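Local coordinates for hypothetical membrane protein (Corynebacterium glutamicum, PDB 6JSB), which binds heme, with a tyrosine as axial ligand of the iron, and probably passes it on within the heme uptake machinery of Corynebacteria, at residues G10-S15 with A184-N189; V69-G74 with P104-D109; D44-T49 with F57-L62. All coordinates share one frame; numbering follows the deposited sequence.

How the contacts relate
All three contacts are antiparallel strand pairings of one closed, barrel-like sheet in the HtaA-family heme-binding domain. Contact 2 is the buried one; contacts 1 and 3 are part core, part surface, with polar side chains on the face that carries Asp13 and Thr58. Contacts 1 and 3 hold neighbouring strands, joined where Ala12 O meets Trp59 N and Gly10 O meets Val61 N. Contact 2 shares a strand border with contact 3 through Gly72 N and Pro60 O, and reaches contact 1 by packing of Leu71 on Ala12 and Val106 on Ile186. Hydrogen bonding by the Asn189 side-chain amide marks contact 1, aliphatic packing and a lysine contact 2, and aromatic packing contact 3.

Contact 1: G10-S15 with A184-N189; sequences GTADWS and APITLN
Asn189 reaches across to two residues of 10-15 with one amide nitrogen. Its ND2 gives a hydrogen bond to Thr11 OG1 at 3.2 Å, with the hydroxyl tilted 26° out of the amide plane. The same ND2 lies 2.7 Å from Asp13 OD1 in one of the two conformers of Asp13, a strongly bent and weak bond that is therefore doubtful. Thr11 OG1 sits between its own backbone N and carbonyl carbon (chi1 54°), which turns it to the Asn189 side chain. Behind these groups the backbones pair: Thr11 and Asn189 bond in both directions, Asn189 N to Thr11 O at 2.8 Å, and Asp13 and Thr187 do the same, Asp13 N to Thr187 O at 2.8 Å. Water 1 accepts from Ser15 N and donates to Pro185 O, joining the two backbones. Trp14 NE1 makes a weak bond to Ala184 O at 3.1 Å, and Pro185 O lies in the plane of the indole at the CD1 edge.

On the face of Ala12, Trp14, Ile186 and Leu188 the contact is mostly apolar. Ala12 CB meets Leu188 CD2 at 3.8 Å; Ile186 runs beside the base of the indole, its CG1 and CD1 near Trp14 CB. Ala184 CB adds a contact with Trp14 CD1 at 3.9 Å.

By pairing the first and last strands of the chain, this contact closes the antiparallel beta barrel, and Ala12, Trp14, Ile186 and Leu188 face its interior. Strand 56-65 borders 10-14 on its other side, and strand 156-165 borders 186-189, where Thr160 bonds Thr187 OG1. Asn189 also touches Thr158, a calcium-site residue in a structure of this protein, while Leu115 and Leu141 of strands 112-122 and 139-146 touch Trp14.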
loop_
_atom_site.group_PDB
_atom_site.type_symbol
_atom_site.label_atom_id
_atom_site.label_comp_id
_atom_site.label_asym_id
_atom_site.label_seq_id
_atom_site.Cartn_x
_atom_site.Cartn_y
_atom_site.Cartn_z
ATOM N N GLY A 10 2.831 9.165 13.987
ATOM C CA GLY A 10 3.118 7.750 14.173
ATOM C C GLY A 10 3.376 7.019 12.864
ATOM O O GLY A 10 3.898 7.596 11.888
ATOM N N THR A 11 3.050 5.720 12.833
ATOM C CA THR A 11 3.305 4.915 11.638
ATOM C C THR A 11 2.163 3.942 11.458
ATOM O O THR A 11 1.427 3.636 12.410
ATOM C CB THR A 11 4.593 4.052 11.755
ATOM O OG1 THR A 11 4.527 3.244 12.968
ATOM C CG2 THR A 11 5.849 4.936 11.826
ATOM N N ALA A 12 2.069 3.393 10.258
ATOM C CA ALA A 12 1.218 2.226 9.996
ATOM C C ALA A 12 2.139 1.118 9.507
ATOM O O ALA A 12 2.968 1.353 8.628
ATOM C CB ALA A 12 0.143 2.489 8.954
ATOM N N ASP A 13 1.949 -0.088 10.032
ATOM C CA ASP A 13 2.657 -1.281 9.575
ATOM C C ASP A 13 1.743 -2.008 8.609
ATOM O O ASP A 13 0.719 -2.533 9.039
ATOM C CB ASP A 13 2.990 -2.223 10.747
ATOM C CG ASP A 13 4.234 -1.791 11.573
ATOM O OD1 ASP A 13 4.171 -0.768 12.301
ATOM O OD2 ASP A 13 5.254 -2.529 11.546
ATOM N N TRP A 14 2.143 -2.109 7.329
ATOM C CA TRP A 14 1.282 -2.781 6.324
ATOM C C TRP A 14 2.192 -3.384 5.266
ATOM O O TRP A 14 2.766 -2.626 4.468
ATOM C CB TRP A 14 0.310 -1.794 5.692
ATOM C CG TRP A 14 -0.621 -2.451 4.721
ATOM C CD1 TRP A 14 -1.323 -3.629 4.906
ATOM C CD2 TRP A 14 -0.909 -1.995 3.412
ATOM N NE1 TRP A 14 -2.066 -3.899 3.741
ATOM C CE2 TRP A 14 -1.771 -2.949 2.804
ATOM C CE3 TRP A 14 -0.457 -0.887 2.654
ATOM C CZ2 TRP A 14 -2.273 -2.804 1.514
ATOM C CZ3 TRP A 14 -0.966 -0.753 1.305
ATOM C CH2 TRP A 14 -1.846 -1.708 0.782
ATOM N N SER A 15 2.273 -4.733 5.215
ATOM C CA SER A 15 3.180 -5.393 4.258
ATOM C C SER A 15 2.573 -5.557 2.865
ATOM O O SER A 15 3.216 -6.129 2.001
ATOM C CB SER A 15 3.559 -6.805 4.753
ATOM O OG SER A 15 4.128 -6.688 6.044
ATOM N N ALA A 184 -2.582 -8.119 3.449
ATOM C CA ALA A 184 -1.874 -8.071 4.735
ATOM C C ALA A 184 -2.654 -7.222 5.738
ATOM O O ALA A 184 -3.270 -6.230 5.381
ATOM C CB ALA A 184 -0.478 -7.418 4.556
ATOM N N PRO A 185 -2.601 -7.554 7.015
ATOM C CA PRO A 185 -3.278 -6.714 8.017
ATOM C C PRO A 185 -2.535 -5.393 8.181
ATOM O O PRO A 185 -1.331 -5.293 7.889
ATOM C CB PRO A 185 -3.173 -7.554 9.293
ATOM C CG PRO A 185 -1.897 -8.293 9.082
ATOM C CD PRO A 185 -1.909 -8.671 7.628
ATOM N N ILE A 186 -3.262 -4.344 8.627
ATOM C CA ILE A 186 -2.653 -3.018 8.813
ATOM C C ILE A 186 -2.686 -2.687 10.307
ATOM O O ILE A 186 -3.710 -2.866 10.962
ATOM C CB ILE A 186 -3.343 -1.932 7.956
ATOM C CG1 ILE A 186 -2.741 -0.540 8.200
ATOM C CG2 ILE A 186 -4.916 -1.850 8.205
ATOM C CD1 ILE A 186 -2.908 0.397 6.934
ATOM N N THR A 187 -1.551 -2.281 10.873
ATOM C CA THR A 187 -1.511 -1.886 12.282
ATOM C C THR A 187 -1.278 -0.375 12.331
ATOM O O THR A 187 -0.354 0.131 11.695
ATOM C CB THR A 187 -0.389 -2.596 13.056
ATOM O OG1 THR A 187 -0.635 -4.011 13.057
ATOM C CG2 THR A 187 -0.413 -2.134 14.489
ATOM N N LEU A 188 -2.086 0.329 13.080
ATOM C CA LEU A 188 -1.900 1.774 13.257
ATOM C C LEU A 188 -1.226 1.972 14.596
ATOM O O LEU A 188 -1.757 1.496 15.608
ATOM C CB LEU A 188 -3.229 2.515 13.249
ATOM C CG LEU A 188 -4.035 2.318 11.974
ATOM C CD1 LEU A 188 -5.442 3.052 12.129
ATOM C CD2 LEU A 188 -3.177 2.892 10.823
ATOM N N ASN A 189 -0.068 2.653 14.607
ATOM C CA ASN A 189 0.678 2.944 15.840
ATOM C C ASN A 189 0.619 4.480 15.972
ATOM O O ASN A 189 1.430 5.182 15.370
ATOM C CB ASN A 189 2.131 2.485 15.733
ATOM C CG ASN A 189 2.262 1.013 15.273
ATOM O OD1 ASN A 189 2.008 0.109 16.064
ATOM N ND2 ASN A 189 2.689 0.795 14.009
HETATM O O HOH W 1 1.138 -6.298 7.368
#

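Contact 2: V69-G74 with P104-D109; sequences VKLGGG and PTVKFD
Lys70 and Thr105 lie side by side and point the same way, and the lysine folds over its neighbour. Bends at chi2 and chi3 (both -74°) bring the chain back, so that CD rests 3.8 Å from Thr105 CG2 and NZ donates to Thr105 OG1 at 3.1 Å. That hydroxyl is also bonded to Gln138, and water 2 lies within hydrogen-bonding reach of both Thr105 OG1 and Leu71 O. Leu71, in one of its two conformers, approaches Pro104 at about a right angle on the other face, its CD1 3.9 Å from the ring carbon CG. Between these side chains Leu71 N bonds Pro104 O at 2.8 Å.

The two strands, 169° apart in direction, form an antiparallel pair of the barrel-like closed sheet; Val69 and Val106 are its hydrogen-bonded pair, with Val69 N to Val106 O at 2.9 Å and the return bond of equal length. Val69 CG2 leans obliquely on Phe108 CE2 at 4.0 Å, a chi1 of 62° swinging the phenyl toward the valine. Val106 and Phe108 turn to Phe146 of strand 139-146, while Pro104 packs on Trp59 and Leu115.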
loop_
_atom_site.group_PDB
_atom_site.type_symbol
_atom_site.label_atom_id
_atom_site.label_comp_id
_atom_site.label_asym_id
_atom_site.label_seq_id
_atom_site.Cartn_x
_atom_site.Cartn_y
_atom_site.Cartn_z
ATOM N N VAL A 69 -6.975 8.731 8.853
ATOM C CA VAL A 69 -5.550 8.897 9.153
ATOM C C VAL A 69 -4.862 8.931 7.799
ATOM O O VAL A 69 -5.008 7.985 7.016
ATOM C CB VAL A 69 -5.010 7.733 10.002
ATOM C CG1 VAL A 69 -3.476 7.891 10.309
ATOM C CG2 VAL A 69 -5.849 7.636 11.326
ATOM N N LYS A 70 -4.116 10.003 7.525
ATOM C CA LYS A 70 -3.454 10.219 6.232
ATOM C C LYS A 70 -2.022 9.729 6.379
ATOM O O LYS A 70 -1.324 10.144 7.307
ATOM C CB LYS A 70 -3.461 11.713 5.858
ATOM C CG LYS A 70 -4.835 12.382 5.997
ATOM C CD LYS A 70 -5.753 11.965 4.905
ATOM C CE LYS A 70 -5.406 12.611 3.582
ATOM N NZ LYS A 70 -6.353 12.012 2.610
ATOM N N LEU A 71 -1.606 8.817 5.509
ATOM C CA LEU A 71 -0.226 8.333 5.461
ATOM C C LEU A 71 0.502 8.923 4.250
ATOM O O LEU A 71 -0.106 9.357 3.268
ATOM C CB LEU A 71 -0.185 6.794 5.376
ATOM C CG LEU A 71 -1.012 6.009 6.422
ATOM C CD1 LEU A 71 -1.074 4.525 6.158
ATOM C CD2 LEU A 71 -0.538 6.297 7.855
ATOM N N GLY A 72 1.834 8.945 4.328
ATOM C CA GLY A 72 2.672 9.302 3.202
ATOM C C GLY A 72 3.461 8.075 2.778
ATOM O O GLY A 72 3.287 6.995 3.335
ATOM N N GLY A 73 4.311 8.261 1.765
ATOM C CA GLY A 73 5.212 7.188 1.375
ATOM C C GLY A 73 4.780 6.514 0.073
ATOM O O GLY A 73 3.634 6.612 -0.362
ATOM N N GLY A 74 5.735 5.835 -0.557
ATOM C CA GLY A 74 5.465 5.129 -1.804
ATOM C C GLY A 74 6.248 3.836 -1.844
ATOM O O GLY A 74 7.346 3.739 -1.287
ATOM N N PRO A 104 -1.204 6.214 1.194
ATOM C CA PRO A 104 -2.420 5.538 1.668
ATOM C C PRO A 104 -3.152 6.364 2.709
ATOM O O PRO A 104 -2.554 7.121 3.481
ATOM C CB PRO A 104 -1.933 4.231 2.272
ATOM C CG PRO A 104 -0.377 4.276 2.285
ATOM C CD PRO A 104 0.065 5.546 1.610
ATOM N N THR A 105 -4.467 6.242 2.679
ATOM C CA THR A 105 -5.313 6.897 3.680
ATOM C C THR A 105 -6.164 5.811 4.322
ATOM O O THR A 105 -6.786 5.019 3.611
ATOM C CB THR A 105 -6.196 7.983 3.036
ATOM O OG1 THR A 105 -5.357 9.062 2.547
ATOM C CG2 THR A 105 -7.186 8.561 4.057
ATOM N N VAL A 106 -6.268 5.815 5.660
ATOM C CA VAL A 106 -7.172 4.898 6.350
ATOM C C VAL A 106 -8.417 5.681 6.751
ATOM O O VAL A 106 -8.357 6.515 7.661
ATOM C CB VAL A 106 -6.477 4.284 7.562
ATOM C CG1 VAL A 106 -7.465 3.432 8.301
ATOM C CG2 VAL A 106 -5.238 3.474 7.110
ATOM N N LYS A 107 -9.525 5.469 6.045
ATOM C CA LYS A 107 -10.802 6.060 6.450
ATOM C C LYS A 107 -11.402 5.115 7.472
ATOM O O LYS A 107 -11.150 3.900 7.422
ATOM C CB LYS A 107 -11.729 6.181 5.241
ATOM C CG LYS A 107 -11.205 7.159 4.220
ATOM C CD LYS A 107 -12.283 8.172 3.901
ATOM C CE LYS A 107 -13.558 7.451 3.500
ATOM N NZ LYS A 107 -14.713 8.378 3.345
ATOM N N PHE A 108 -12.070 5.667 8.488
ATOM C CA PHE A 108 -12.631 4.775 9.487
ATOM C C PHE A 108 -13.931 5.353 10.038
ATOM O O PHE A 108 -14.197 6.561 10.009
ATOM C CB PHE A 108 -11.624 4.520 10.665
ATOM C CG PHE A 108 -11.276 5.742 11.407
ATOM C CD1 PHE A 108 -12.120 6.201 12.443
ATOM C CD2 PHE A 108 -10.169 6.511 11.050
ATOM C CE1 PHE A 108 -11.817 7.370 13.103
ATOM C CE2 PHE A 108 -9.849 7.694 11.728
ATOM C CZ PHE A 108 -10.696 8.104 12.774
ATOM N N ASP A 109 -14.733 4.441 10.547
ATOM C CA ASP A 109 -15.982 4.769 11.262
ATOM C C ASP A 109 -16.149 3.637 12.275
ATOM O O ASP A 109 -16.510 2.510 11.891
ATOM C CB ASP A 109 -17.118 4.827 10.266
ATOM C CG ASP A 109 -18.445 5.037 10.906
ATOM O OD1 ASP A 109 -18.498 5.380 12.101
ATOM O OD2 ASP A 109 -19.423 4.885 10.168
HETATM O O HOH W 2 -2.714 10.173 2.561
#

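Contact 3: D44-T49 with F57-L62; sequences DGVETT and FTWPVL
Val46 lays CG2 over one face of the Trp59 indole in an off-centre CH-pi contact, displaced toward the rim of the six-membered ring, with CE3 the closest ring atom at 3.6 Å. The two side chains run alongside and point the same way. The other methyl, CG1, faces Phe57 CD2 at 4.1 Å across an oblique crossing. Thr48 lies beside Phe57 in turn: its OG1, placed anti to the backbone N (chi1 -176°), comes within 3.5 Å of Phe57 CD2 and is also bonded to Glu56 O and the Arg55 guanidinium.

These residues belong to a beta hairpin in which 56-65 returns antiparallel to 47-49. Glu47 and Thr58 are its hydrogen-bonded pair, with Thr58 N to Glu47 O at 2.9 Å and Glu47 N to Thr58 O at 3.1 Å; Thr48 and Phe57 follow as the non-hydrogen-bonded pair. Above the peptide bonds Glu47 CB touches Thr58 OG1 at 3.4 Å. Toward Pro60 the loop 44-46 draws away from the strand. There Gly45 O rests 3.5 Å from Pro60 CD, and water 3 links Gly45 O to Thr58 OG1.

Trp59 is fixed by a hydrogen bond from its NE1 to Trp14 O of the adjacent strand 2-14. Ile40 and Val42 of strand 39-43, with Val75 and Trp77 of strand 68-81, touch Phe57, whose side chain lies about 12 Å from the bound heme.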
loop_
_atom_site.group_PDB
_atom_site.type_symbol
_atom_site.label_atom_id
_atom_site.label_comp_id
_atom_site.label_asym_id
_atom_site.label_seq_id
_atom_site.Cartn_x
_atom_site.Cartn_y
_atom_site.Cartn_z
ATOM N N ASP A 44 9.875 8.324 0.166
ATOM C CA ASP A 44 9.040 9.328 0.822
ATOM C C ASP A 44 8.644 8.892 2.232
ATOM O O ASP A 44 7.545 9.199 2.709
ATOM C CB ASP A 44 7.790 9.663 -0.027
ATOM C CG ASP A 44 8.165 10.312 -1.395
ATOM O OD1 ASP A 44 9.196 10.999 -1.473
ATOM O OD2 ASP A 44 7.455 10.136 -2.413
ATOM N N GLY A 45 9.577 8.267 2.935
ATOM C CA GLY A 45 9.351 8.034 4.347
ATOM C C GLY A 45 9.009 6.596 4.676
ATOM O O GLY A 45 9.003 6.243 5.854
ATOM N N VAL A 46 8.716 5.759 3.686
ATOM C CA VAL A 46 8.519 4.339 3.989
ATOM C C VAL A 46 9.846 3.766 4.464
ATOM O O VAL A 46 10.907 4.063 3.905
ATOM C CB VAL A 46 7.998 3.584 2.753
ATOM C CG1 VAL A 46 8.118 2.082 2.949
ATOM C CG2 VAL A 46 6.530 3.936 2.514
ATOM N N GLU A 47 9.788 2.944 5.502
ATOM C CA GLU A 47 10.910 2.116 5.907
ATOM C C GLU A 47 10.584 0.657 5.627
ATOM O O GLU A 47 9.425 0.223 5.718
ATOM C CB GLU A 47 11.189 2.288 7.403
ATOM C CG GLU A 47 11.442 3.723 7.831
ATOM C CD GLU A 47 12.891 4.137 7.689
ATOM O OE1 GLU A 47 13.695 3.332 7.148
ATOM O OE2 GLU A 47 13.225 5.270 8.123
ATOM N N THR A 48 11.609 -0.120 5.281
ATOM C CA THR A 48 11.318 -1.520 4.956
ATOM C C THR A 48 12.446 -2.361 5.514
ATOM O O THR A 48 13.590 -1.883 5.628
ATOM C CB THR A 48 11.148 -1.747 3.442
ATOM O OG1 THR A 48 10.764 -3.099 3.146
ATOM C CG2 THR A 48 12.414 -1.406 2.685
ATOM N N THR A 49 12.103 -3.573 5.915
ATOM C CA THR A 49 13.105 -4.556 6.351
ATOM C C THR A 49 12.697 -5.902 5.812
ATOM O O THR A 49 11.523 -6.158 5.564
ATOM C CB THR A 49 13.216 -4.679 7.886
ATOM O OG1 THR A 49 11.942 -5.042 8.461
ATOM C CG2 THR A 49 13.627 -3.331 8.558
ATOM N N PHE A 57 6.729 -3.259 5.704
ATOM C CA PHE A 57 6.804 -1.837 5.394
ATOM C C PHE A 57 6.196 -1.037 6.525
ATOM O O PHE A 57 5.105 -1.400 7.007
ATOM C CB PHE A 57 5.965 -1.467 4.110
ATOM C CG PHE A 57 6.360 -2.174 2.854
ATOM C CD1 PHE A 57 5.472 -3.083 2.271
ATOM C CD2 PHE A 57 7.581 -1.898 2.237
ATOM C CE1 PHE A 57 5.801 -3.750 1.063
ATOM C CE2 PHE A 57 7.890 -2.522 1.060
ATOM C CZ PHE A 57 7.032 -3.465 0.476
ATOM N N THR A 58 6.840 0.067 6.914
ATOM C CA THR A 58 6.146 1.019 7.789
ATOM C C THR A 58 5.913 2.287 6.979
ATOM O O THR A 58 6.777 2.689 6.190
ATOM C CB THR A 58 6.916 1.384 9.073
ATOM O OG1 THR A 58 8.041 2.197 8.721
ATOM C CG2 THR A 58 7.354 0.131 9.803
ATOM N N TRP A 59 4.737 2.870 7.114
ATOM C CA TRP A 59 4.333 4.035 6.369
ATOM C C TRP A 59 4.182 5.195 7.342
ATOM O O TRP A 59 3.547 5.012 8.401
ATOM C CB TRP A 59 2.963 3.775 5.654
ATOM C CG TRP A 59 2.950 2.551 4.731
ATOM C CD1 TRP A 59 2.892 1.229 5.112
ATOM C CD2 TRP A 59 2.934 2.553 3.285
ATOM N NE1 TRP A 59 2.855 0.403 4.000
ATOM C CE2 TRP A 59 2.891 1.189 2.866
ATOM C CE3 TRP A 59 2.966 3.574 2.323
ATOM C CZ2 TRP A 59 2.824 0.817 1.546
ATOM C CZ3 TRP A 59 2.925 3.199 0.950
ATOM C CH2 TRP A 59 2.860 1.836 0.583
ATOM N N PRO A 60 4.710 6.384 7.036
ATOM C CA PRO A 60 4.685 7.468 8.019
ATOM C C PRO A 60 3.316 8.122 8.070
ATOM O O PRO A 60 2.708 8.386 7.044
ATOM C CB PRO A 60 5.750 8.450 7.484
ATOM C CG PRO A 60 5.707 8.228 5.929
ATOM C CD PRO A 60 5.497 6.727 5.819
ATOM N N VAL A 61 2.840 8.426 9.283
ATOM C CA VAL A 61 1.605 9.193 9.442
ATOM C C VAL A 61 1.878 10.666 9.174
ATOM O O VAL A 61 2.817 11.265 9.736
ATOM C CB VAL A 61 1.032 9.011 10.854
ATOM C CG1 VAL A 61 -0.185 10.016 11.072
ATOM C CG2 VAL A 61 0.581 7.560 10.981
ATOM N N LEU A 62 1.077 11.255 8.282
ATOM C CA LEU A 62 1.130 12.694 8.031
ATOM C C LEU A 62 0.236 13.485 8.989
ATOM O O LEU A 62 0.593 14.611 9.371
ATOM C CB LEU A 62 0.689 12.999 6.585
ATOM C CG LEU A 62 1.601 12.348 5.528
ATOM C CD1 LEU A 62 1.053 12.589 4.111
ATOM C CD2 LEU A 62 2.981 12.859 5.657
HETATM O O HOH W 3 7.687 4.918 8.121
#